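Local coordinates for protein exocyst complex component EXO70 (Saccharomyces cerevisiae, PDB 2B1E) that serves as a subunit of the exocyst, the complex that tethers secretory vesicles to sites of exocytosis, and contributes to its assembly, at residues 308-313 / 381-386. Numbering follows the deposited sequence.
Sequences GVTEAT and VNLERK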
# COMPACT_ATOMS: atom_id res chain seq x y z
N GLY A 308 -22.69 -23.91 8.33
CA GLY A 308 -22.63 -22.90 7.30
C GLY A 308 -21.48 -21.91 7.42
O GLY A 308 -20.53 -22.12 8.18
N VAL A 309 -21.60 -20.82 6.66
CA VAL A 309 -20.59 -19.76 6.64
C VAL A 309 -20.46 -19.12 8.02
O VAL A 309 -21.47 -18.86 8.68
CB VAL A 309 -20.98 -18.66 5.61
CG1 VAL A 309 -19.88 -17.60 5.55
CG2 VAL A 309 -21.19 -19.27 4.24
N THR A 310 -19.23 -18.88 8.46
CA THR A 310 -19.01 -18.27 9.76
C THR A 310 -18.65 -16.80 9.61
O THR A 310 -18.30 -16.34 8.51
CB THR A 310 -17.86 -18.93 10.54
OG1 THR A 310 -16.62 -18.63 9.88
CG2 THR A 310 -18.04 -20.44 10.62
N GLU A 311 -18.70 -16.07 10.71
CA GLU A 311 -18.37 -14.66 10.69
C GLU A 311 -16.88 -14.48 10.41
O GLU A 311 -16.47 -13.46 9.88
CB GLU A 311 -18.76 -14.00 12.02
CG GLU A 311 -20.26 -14.14 12.31
CD GLU A 311 -20.71 -13.38 13.55
OE1 GLU A 311 -20.22 -13.70 14.66
OE2 GLU A 311 -21.56 -12.47 13.42
N ALA A 312 -16.07 -15.48 10.77
CA ALA A 312 -14.64 -15.40 10.52
C ALA A 312 -14.46 -15.27 9.01
O ALA A 312 -13.70 -14.44 8.53
CB ALA A 312 -13.93 -16.66 11.03
N THR A 313 -15.18 -16.10 8.27
CA THR A 313 -15.11 -16.10 6.82
C THR A 313 -15.65 -14.79 6.25
O THR A 313 -15.00 -14.16 5.42
CB THR A 313 -15.90 -17.31 6.25
OG1 THR A 313 -15.27 -18.52 6.70
CG2 THR A 313 -15.92 -17.29 4.73
N VAL A 381 -7.75 -23.84 7.02
CA VAL A 381 -7.11 -24.71 8.00
C VAL A 381 -7.48 -24.36 9.44
O VAL A 381 -7.71 -25.24 10.26
CB VAL A 381 -5.56 -24.70 7.84
CG1 VAL A 381 -5.00 -23.35 8.24
CG2 VAL A 381 -4.93 -25.80 8.68
N ASN A 382 -7.54 -23.07 9.76
CA ASN A 382 -7.90 -22.66 11.12
C ASN A 382 -9.36 -22.98 11.43
O ASN A 382 -9.70 -23.34 12.56
CB ASN A 382 -7.59 -21.19 11.33
CG ASN A 382 -6.14 -20.97 11.69
OD1 ASN A 382 -5.77 -21.05 12.86
ND2 ASN A 382 -5.30 -20.73 10.68
N LEU A 383 -10.24 -22.86 10.44
CA LEU A 383 -11.62 -23.23 10.67
C LEU A 383 -11.64 -24.75 10.88
O LEU A 383 -12.43 -25.26 11.67
CB LEU A 383 -12.51 -22.88 9.48
CG LEU A 383 -12.96 -21.43 9.36
CD1 LEU A 383 -13.76 -21.25 8.08
CD2 LEU A 383 -13.79 -21.04 10.58
N GLU A 384 -10.78 -25.47 10.16
CA GLU A 384 -10.72 -26.92 10.30
C GLU A 384 -10.21 -27.30 11.68
O GLU A 384 -10.76 -28.19 12.34
CB GLU A 384 -9.79 -27.57 9.26
CG GLU A 384 -10.10 -29.06 9.11
CD GLU A 384 -8.95 -29.89 8.56
OE1 GLU A 384 -8.23 -29.43 7.64
OE2 GLU A 384 -8.79 -31.03 9.04
N ARG A 385 -9.13 -26.66 12.10
CA ARG A 385 -8.54 -26.91 13.41
C ARG A 385 -9.59 -26.72 14.50
O ARG A 385 -9.75 -27.56 15.38
CB ARG A 385 -7.35 -25.98 13.66
CG ARG A 385 -6.78 -26.08 15.07
CD ARG A 385 -5.49 -25.28 15.23
NE ARG A 385 -4.37 -25.87 14.50
CZ ARG A 385 -4.02 -25.55 13.26
NH1 ARG A 385 -4.70 -24.64 12.57
NH2 ARG A 385 -2.98 -26.16 12.69
N LYS A 386 -10.32 -25.61 14.43
CA LYS A 386 -11.35 -25.33 15.42
C LYS A 386 -12.45 -26.38 15.38
O LYS A 386 -12.95 -26.81 16.41
CB LYS A 386 -11.95 -23.96 15.19
CG LYS A 386 -13.08 -23.66 16.16
CD LYS A 386 -13.75 -22.36 15.88
CE LYS A 386 -14.66 -22.42 14.68
NZ LYS A 386 -15.35 -21.11 14.54
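L383 meets T310, A312 and T313 without a ring or amide plane taking part; the forked end of the leucine faces the first turn of helix 311-323. Its two methyls divide the work. CD1 lies against the hydroxyl of T313, 3.4 Å from OG1, and the T313 side chain lies across that of the leucine, close to perpendicular. CD2 comes to 3.8 Å from T310 OG1, where the T310 and leucine side chains run alongside with opposite headings; it also rests 4.4 Å from A312 CB, an apolar contact, and T310 CG2 lies beside it as well. With chi2 at 177° CD1 continues the leucine chain away from CA and reaches T313, while CD2 branches off toward T310 and A312. T310 is the N-cap of helix 311-323: with chi1 at 69°, OG1 turns back over the helix start and accepts weak hydrogen bonds, both 3.3 Å from OG1, from A312 N and T313 N, that from T313 the straighter with an N-H...O angle of 162°. The leucine fork packs over a helix start in the all-helical, elongated Exo70 rod, joining it to helix 364-391 inside the C-terminal family region. T313 OG1 is hydrogen-bonded to ND2 of N420 in helix 410-429, whose F416 and N420 also touch T310.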